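Local coordinates for SnoaL-like domain-containing protein (Methylibium petroleiphilum PM1, PDB 3G16), which is of unknown function but has the cystatin-like fold of the SnoaL-like, NTF2-type proteins, whose curved sheet and helices commonly enclose a ligand pocket, at residues His60-Arg63 with Thr64-Glu67; His93-Thr96 with Asn97-Lys100; Gly146-Val149 with Thr150-Lys154. All coordinates share one frame; numbering follows the deposited sequence. Where two conformers were deposited one is given.

Contact 1: residues His60-Arg63 with Thr64-Glu67; sequences HRWR and TAVE
Arg63 and Glu67 meet one helical turn apart in a salt bridge, with Arg63 NE 3.0 Å from Glu67 OE2. The bond is weak, its N-H bent to 124°, and the guanidinium and carboxylate planes stand 72° apart. CG of Arg63 lies anti to the backbone N (chi1 175°) and the chain runs out extended, which carries NE along the helix to the carboxylate. Its NH1 makes a second salt bridge, to Glu28, so an alanine here would probably leave both carboxylates without their common positive partner. In one of its two conformers Thr64 turns its hydroxyl back on the helix: OG1 donates to His60 O at 2.9 Å, while Thr64 N reaches the same oxygen at 3.0 Å from the opposite face of the carbonyl plane. There OG1 also sits over the His60 ring, whose ND1 is held by Glu28. Val66 N to Trp62 O continues the i to i+4 pattern of an alpha helix. Trp62 brings CE3 to 4.3 Å from Ala65 CB, a residue small enough to lie at the ring's edge. The turn belongs to helix 55-69; Trp62, bonded through NE1 to Tyr19, meets Trp73 of strand 71-81 and Phe52 of strand 52-53 edge-to-face.

Contact 2: residues His93-Thr96 with Asn97-Lys100; sequences HFKT and NQDK
The imidazole of His93 carries Lys95 CG over one face, 3.7 Å above its plane and offset toward the rim, and Lys95 in turn meets Gln98 and Lys100 across a beta hairpin. The ring's NE2 is hydrogen-bonded to Ser71 OG, and the ring meets Trp73 with the planes about 30° apart. The hairpin joins strand 86-95 to strand 100-111 and contains a G1 beta bulge, in which Asp99 and Lys100 both face Lys95. Asp99 adopts the left-handed backbone conformation (phi 53°) usual for the first position of such a bulge. Lys95 and Lys100 form an antiparallel hydrogen-bonded pair: Lys95 N donates to Lys100 O at 2.8 Å, whereas the return bond from Lys100 N to Lys95 O is weak at 3.3 Å. Lys95 O also accepts from Gln98 N at 3.0 Å, the donor standing above the carbonyl plane, and Thr96 O receives Asp99 N at 3.1 Å. A long aliphatic chain suits position 95, since its CG rests near the rim of one histidine face while its amine still reaches Gln128 of the second subunit. Thr96 OG1 bonds to Gly70 O. Gln98, extended beyond CG, crosses Lys95 and sets OE1 3.5 Å from Lys95 CD; one water accepts from Lys95 NZ at 2.8 Å and donates to Gln98 OE1 at 2.7 Å.

Contact 3: residues Gly146-Val149 with Thr150-Lys154; sequences GYRV and TSPRK
Arg148 and Thr150 share a water with the carbonyl of Ser151, and this one molecule ties the bend together. It donates to Ser151 O at 2.7 Å, accepts from Arg148 NH2 at 2.8 Å in the plane of the guanidinium, and lies 2.8 Å from Thr150 OG1 in a hydrogen bond. Arg148 also holds the chain directly: NE donates to Thr150 O at 3.2 Å, the donor lying nearly in line with the C=O bond, although the oxygen is tilted 26° out of the guanidinium plane. To reach this carbonyl only two residues on, the side chain folds back on itself, bent at chi2 (-61°) and chi3 (-72°). The folded arginine runs alongside Pro152 in the opposite direction, and Pro152 CG sits over the centre of one guanidinium face, 3.9 Å from Arg148 CZ. Proline suits this place, offering a compact apolar ring to the flat cation while its restricted phi fits the second position of a type I turn.

That turn is a type I beta turn from Ser151 to Lys154, closed by Lys154 N bonding to Ser151 O. Within it Ser151 makes an ST turn, OG accepting from Arg153 N at 3.0 Å. Its hydroxyl is also bonded to Thr96 OG1 of the second subunit, so serine serves the local turn and the dimer together. The whole segment is irregular C-terminal tail, following strand 134-135 and lying against the partner chain: Arg148 and Ser151 both pack on Phe94 of the second subunit, and Pro152 rests on its Tyr72. Lys154, long enough to extend outward, makes a salt bridge through NZ with Asp99 of the second subunit. Back in this chain, Val149 turns its carbonyl oxygen to the guanidinium NH2 of Arg134.

How the contacts relate
Contacts 1 and 2 lie on the same side of the chain's centre, their centres about 13 Å apart and their nearest atoms about 5 Å apart without touching. Trp62 of the first and His93 of the second each come within about 3 Å of a bound, unidentified ligand, probably from the crystallisation liquor, and both rings meet Trp73, consistent with a pocket between helix and sheet. Contact 3 is remote within the chain, its centre about 37 Å from that of contact 2 and about 36 Å from that of contact 1. The dimer brings these regions together: the tail of contact 3 meets the hairpin of contact 2 across the subunits, while Val66 packs on Arg153 of the second subunit.

Contact 1: residues His60-Arg63 with Thr64-Glu67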
loop_
_atom_site.group_PDB
_atom_site.type_symbol
_atom_site.label_atom_id
_atom_site.label_comp_id
_atom_site.label_asym_id
_atom_site.label_seq_id
_atom_site.Cartn_x
_atom_site.Cartn_y
_atom_site.Cartn_z
ATOM N N HIS A 60 -6.082 7.446 20.259
ATOM C CA HIS A 60 -5.286 7.435 21.480
ATOM C C HIS A 60 -3.861 6.977 21.189
ATOM O O HIS A 60 -2.885 7.546 21.725
ATOM C CB HIS A 60 -5.946 6.522 22.525
ATOM C CG HIS A 60 -5.257 6.558 23.849
ATOM N ND1 HIS A 60 -5.056 7.756 24.500
ATOM C CD2 HIS A 60 -4.805 5.587 24.681
ATOM C CE1 HIS A 60 -4.495 7.522 25.675
ATOM N NE2 HIS A 60 -4.297 6.227 25.792
ATOM N N ARG A 61 -3.732 5.944 20.356
ATOM C CA ARG A 61 -2.423 5.375 20.095
ATOM C C ARG A 61 -1.561 6.322 19.261
ATOM O O ARG A 61 -0.378 6.477 19.537
ATOM C CB ARG A 61 -2.580 3.959 19.525
ATOM C CG ARG A 61 -3.154 2.999 20.632
ATOM C CD ARG A 61 -3.659 1.697 20.152
ATOM N NE ARG A 61 -4.525 1.102 21.160
ATOM C CZ ARG A 61 -5.134 -0.080 21.014
ATOM N NH1 ARG A 61 -4.845 -0.884 19.998
ATOM N NH2 ARG A 61 -5.980 -0.505 21.944
ATOM N N TRP A 62 -2.159 7.032 18.311
ATOM C CA TRP A 62 -1.365 8.019 17.573
ATOM C C TRP A 62 -1.027 9.199 18.479
ATOM O O TRP A 62 0.070 9.733 18.378
ATOM C CB TRP A 62 -2.033 8.485 16.308
ATOM C CG TRP A 62 -2.228 7.479 15.246
ATOM C CD1 TRP A 62 -3.274 7.430 14.382
ATOM C CD2 TRP A 62 -1.374 6.364 14.886
ATOM N NE1 TRP A 62 -3.143 6.390 13.506
ATOM C CE2 TRP A 62 -1.985 5.725 13.787
ATOM C CE3 TRP A 62 -0.147 5.844 15.354
ATOM C CZ2 TRP A 62 -1.433 4.609 13.166
ATOM C CZ3 TRP A 62 0.404 4.723 14.697
ATOM C CH2 TRP A 62 -0.264 4.115 13.639
ATOM N N ARG A 63 -1.906 9.626 19.394
ATOM C CA ARG A 63 -1.556 10.687 20.303
ATOM C C ARG A 63 -0.332 10.262 21.133
ATOM O O ARG A 63 0.608 11.051 21.315
ATOM C CB ARG A 63 -2.710 10.988 21.224
ATOM C CG ARG A 63 -2.328 12.027 22.277
ATOM C CD ARG A 63 -3.297 12.044 23.330
ATOM N NE ARG A 63 -2.895 12.859 24.448
ATOM C CZ ARG A 63 -3.420 12.681 25.638
ATOM N NH1 ARG A 63 -4.313 11.688 25.818
ATOM N NH2 ARG A 63 -3.042 13.466 26.639
ATOM N N THR A 64 -0.298 9.019 21.594
ATOM C CA THR A 64 0.818 8.479 22.348
ATOM C C THR A 64 2.106 8.540 21.521
ATOM O O THR A 64 3.184 8.876 22.021
ATOM C CB THR A 64 0.494 7.012 22.727
ATOM O OG1 THR A 64 -0.697 6.987 23.537
ATOM C CG2 THR A 64 1.652 6.364 23.467
ATOM N N ALA A 65 1.977 8.191 20.247
ATOM C CA ALA A 65 3.134 8.181 19.363
ATOM C C ALA A 65 3.712 9.575 19.219
ATOM O O ALA A 65 4.949 9.762 19.226
ATOM C CB ALA A 65 2.781 7.626 17.979
ATOM N N VAL A 66 2.861 10.568 19.026
ATOM C CA VAL A 66 3.382 11.940 18.932
ATOM C C VAL A 66 4.128 12.336 20.209
ATOM O O VAL A 66 5.222 12.904 20.179
ATOM C CB VAL A 66 2.255 12.921 18.618
ATOM C CG1 VAL A 66 2.677 14.426 18.810
ATOM C CG2 VAL A 66 1.732 12.643 17.211
ATOM N N GLU A 67 3.533 12.001 21.353
ATOM C CA GLU A 67 4.116 12.400 22.631
ATOM C C GLU A 67 5.418 11.728 22.901
ATOM O O GLU A 67 6.378 12.381 23.393
ATOM C CB GLU A 67 3.154 12.084 23.775
ATOM C CG GLU A 67 1.940 12.934 23.752
ATOM C CD GLU A 67 0.891 12.563 24.779
ATOM O OE1 GLU A 67 0.954 11.416 25.304
ATOM O OE2 GLU A 67 -0.026 13.383 24.943
#

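Contact 2: residues His93-Thr96 with Asn97-Lys100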
loop_
_atom_site.group_PDB
_atom_site.type_symbol
_atom_site.label_atom_id
_atom_site.label_comp_id
_atom_site.label_asym_id
_atom_site.label_seq_id
_atom_site.Cartn_x
_atom_site.Cartn_y
_atom_site.Cartn_z
ATOM N N HIS A 93 6.177 8.139 8.078
ATOM C CA HIS A 93 6.089 8.277 9.520
ATOM C C HIS A 93 7.511 8.642 9.992
ATOM O O HIS A 93 8.422 7.797 10.013
ATOM C CB HIS A 93 5.584 6.963 10.133
ATOM C CG HIS A 93 5.482 6.984 11.631
ATOM N ND1 HIS A 93 4.950 5.929 12.344
ATOM C CD2 HIS A 93 5.768 7.952 12.535
ATOM C CE1 HIS A 93 5.002 6.229 13.638
ATOM N NE2 HIS A 93 5.482 7.456 13.780
ATOM N N PHE A 94 7.719 9.904 10.334
ATOM C CA PHE A 94 8.976 10.378 10.860
ATOM C C PHE A 94 8.931 10.181 12.364
ATOM O O PHE A 94 8.138 10.805 13.044
ATOM C CB PHE A 94 9.196 11.865 10.559
ATOM C CG PHE A 94 9.485 12.160 9.114
ATOM C CD1 PHE A 94 10.736 11.939 8.613
ATOM C CD2 PHE A 94 8.499 12.649 8.270
ATOM C CE1 PHE A 94 11.020 12.196 7.262
ATOM C CE2 PHE A 94 8.770 12.910 6.921
ATOM C CZ PHE A 94 10.042 12.649 6.445
ATOM N N LYS A 95 9.767 9.286 12.876
ATOM C CA LYS A 95 9.865 9.050 14.329
ATOM C C LYS A 95 10.955 10.009 14.779
ATOM O O LYS A 95 12.093 9.632 15.049
ATOM C CB LYS A 95 10.209 7.591 14.603
ATOM C CG LYS A 95 9.117 6.672 14.163
ATOM C CD LYS A 95 9.598 5.270 14.230
ATOM C CE LYS A 95 8.605 4.320 13.811
ATOM N NZ LYS A 95 9.299 3.009 14.021
ATOM N N THR A 96 10.579 11.271 14.884
ATOM C CA THR A 96 11.505 12.350 15.029
ATOM C C THR A 96 12.509 12.163 16.135
ATOM O O THR A 96 13.734 12.349 15.938
ATOM C CB THR A 96 10.736 13.685 15.227
ATOM O OG1 THR A 96 9.701 13.762 14.239
ATOM C CG2 THR A 96 11.689 14.918 15.136
ATOM N N ASN A 97 11.994 11.809 17.316
ATOM C CA ASN A 97 12.865 11.763 18.486
ATOM C C ASN A 97 13.814 10.576 18.485
ATOM O O ASN A 97 14.760 10.564 19.284
ATOM C CB ASN A 97 12.021 11.779 19.746
ATOM C CG ASN A 97 11.206 13.051 19.902
ATOM O OD1 ASN A 97 11.440 14.073 19.252
ATOM N ND2 ASN A 97 10.206 12.961 20.770
ATOM N N GLN A 98 13.585 9.622 17.619
ATOM C CA GLN A 98 14.473 8.452 17.435
ATOM C C GLN A 98 15.377 8.615 16.211
ATOM O O GLN A 98 16.227 7.740 15.940
ATOM C CB GLN A 98 13.653 7.186 17.241
ATOM C CG GLN A 98 12.840 6.824 18.464
ATOM C CD GLN A 98 12.021 5.591 18.246
ATOM O OE1 GLN A 98 11.607 5.269 17.117
ATOM N NE2 GLN A 98 11.741 4.878 19.348
ATOM N N ASP A 99 15.202 9.699 15.461
ATOM C CA ASP A 99 15.882 9.929 14.221
ATOM C C ASP A 99 15.700 8.722 13.282
ATOM O O ASP A 99 16.653 8.244 12.658
ATOM C CB ASP A 99 17.380 10.211 14.443
ATOM C CG ASP A 99 18.031 10.869 13.235
ATOM O OD1 ASP A 99 17.327 11.629 12.514
ATOM O OD2 ASP A 99 19.248 10.656 13.033
ATOM N N LYS A 100 14.458 8.258 13.174
ATOM C CA LYS A 100 14.120 7.143 12.285
ATOM C C LYS A 100 13.006 7.557 11.359
ATOM O O LYS A 100 12.203 8.471 11.656
ATOM C CB LYS A 100 13.682 5.906 13.058
ATOM C CG LYS A 100 14.830 5.396 13.904
ATOM C CD LYS A 100 14.502 4.220 14.741
ATOM C CE LYS A 100 14.545 2.968 13.955
ATOM N NZ LYS A 100 14.888 1.838 14.883
HETATM O O HOH W 1 10.564 2.890 16.463
HETATM O O HOH W 2 15.460 13.650 14.395
#

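Contact 3: residues Gly146-Val149 with Thr150-Lys154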
loop_
_atom_site.group_PDB
_atom_site.type_symbol
_atom_site.label_atom_id
_atom_site.label_comp_id
_atom_site.label_asym_id
_atom_site.label_seq_id
_atom_site.Cartn_x
_atom_site.Cartn_y
_atom_site.Cartn_z
ATOM N N GLY A 146 -12.999 -13.088 2.228
ATOM C CA GLY A 146 -12.980 -13.535 0.845
ATOM C C GLY A 146 -11.641 -13.461 0.146
ATOM O O GLY A 146 -11.564 -13.629 -1.063
ATOM N N TYR A 147 -10.581 -13.196 0.910
ATOM C CA TYR A 147 -9.244 -13.187 0.365
ATOM C C TYR A 147 -8.747 -14.635 0.258
ATOM O O TYR A 147 -9.113 -15.504 1.047
ATOM C CB TYR A 147 -8.276 -12.445 1.306
ATOM C CG TYR A 147 -8.344 -10.927 1.342
ATOM C CD1 TYR A 147 -9.493 -10.237 1.635
ATOM C CD2 TYR A 147 -7.197 -10.185 1.115
ATOM C CE1 TYR A 147 -9.532 -8.878 1.649
ATOM C CE2 TYR A 147 -7.206 -8.814 1.151
ATOM C CZ TYR A 147 -8.373 -8.143 1.429
ATOM O OH TYR A 147 -8.442 -6.765 1.467
ATOM N N ARG A 148 -7.872 -14.924 -0.691
ATOM C CA ARG A 148 -7.296 -16.227 -0.741
ATOM C C ARG A 148 -6.389 -16.416 0.470
ATOM O O ARG A 148 -5.643 -15.484 0.875
ATOM C CB ARG A 148 -6.420 -16.417 -2.003
ATOM C CG ARG A 148 -7.107 -16.712 -3.282
ATOM C CD ARG A 148 -7.894 -18.012 -3.217
ATOM N NE ARG A 148 -7.242 -19.350 -3.200
ATOM C CZ ARG A 148 -7.481 -20.301 -4.107
ATOM N NH1 ARG A 148 -8.248 -20.039 -5.151
ATOM N NH2 ARG A 148 -6.945 -21.509 -4.001
ATOM N N VAL A 149 -6.361 -17.632 0.995
ATOM C CA VAL A 149 -5.562 -17.995 2.116
ATOM C C VAL A 149 -4.422 -18.933 1.728
ATOM O O VAL A 149 -3.327 -18.816 2.255
ATOM C CB VAL A 149 -6.423 -18.567 3.253
ATOM C CG1 VAL A 149 -5.561 -19.169 4.322
ATOM C CG2 VAL A 149 -7.301 -17.433 3.807
ATOM N N THR A 150 -4.674 -19.826 0.778
ATOM C CA THR A 150 -3.635 -20.749 0.291
ATOM C C THR A 150 -3.468 -20.535 -1.221
ATOM O O THR A 150 -4.371 -20.081 -1.905
ATOM C CB THR A 150 -3.928 -22.182 0.679
ATOM O OG1 THR A 150 -5.199 -22.538 0.213
ATOM C CG2 THR A 150 -3.947 -22.341 2.214
ATOM N N SER A 151 -2.302 -20.878 -1.719
ATOM C CA SER A 151 -1.968 -20.646 -3.094
ATOM C C SER A 151 -2.958 -21.226 -4.070
ATOM O O SER A 151 -3.307 -22.397 -3.956
ATOM C CB SER A 151 -0.649 -21.306 -3.412
ATOM O OG SER A 151 -0.365 -21.073 -4.782
ATOM N N PRO A 152 -3.413 -20.427 -5.040
ATOM C CA PRO A 152 -4.232 -20.961 -6.130
ATOM C C PRO A 152 -3.574 -22.087 -6.939
ATOM O O PRO A 152 -4.303 -22.818 -7.651
ATOM C CB PRO A 152 -4.509 -19.711 -6.967
ATOM C CG PRO A 152 -4.520 -18.635 -5.974
ATOM C CD PRO A 152 -3.385 -18.959 -5.089
ATOM N N ARG A 153 -2.273 -22.280 -6.815
ATOM C CA ARG A 153 -1.615 -23.376 -7.470
ATOM C C ARG A 153 -1.785 -24.713 -6.773
ATOM O O ARG A 153 -1.459 -25.780 -7.330
ATOM C CB ARG A 153 -0.133 -23.096 -7.740
ATOM C CG ARG A 153 0.128 -21.869 -8.566
ATOM C CD ARG A 153 1.559 -21.860 -9.047
ATOM N NE ARG A 153 1.914 -20.601 -9.717
ATOM C CZ ARG A 153 1.560 -20.244 -10.952
ATOM N NH1 ARG A 153 0.910 -21.073 -11.733
ATOM N NH2 ARG A 153 1.876 -19.055 -11.390
ATOM N N LYS A 154 -2.246 -24.678 -5.527
ATOM C CA LYS A 154 -2.546 -25.909 -4.767
ATOM C C LYS A 154 -4.015 -26.283 -4.953
ATOM O O LYS A 154 -4.896 -25.418 -4.750
ATOM C CB LYS A 154 -2.284 -25.720 -3.265
ATOM C CG LYS A 154 -0.809 -25.528 -2.964
ATOM C CD LYS A 154 -0.536 -25.145 -1.502
ATOM C CE LYS A 154 0.940 -25.199 -1.191
ATOM N NZ LYS A 154 1.126 -24.853 0.271
HETATM O O HOH W 3 -5.377 -23.322 -2.511
#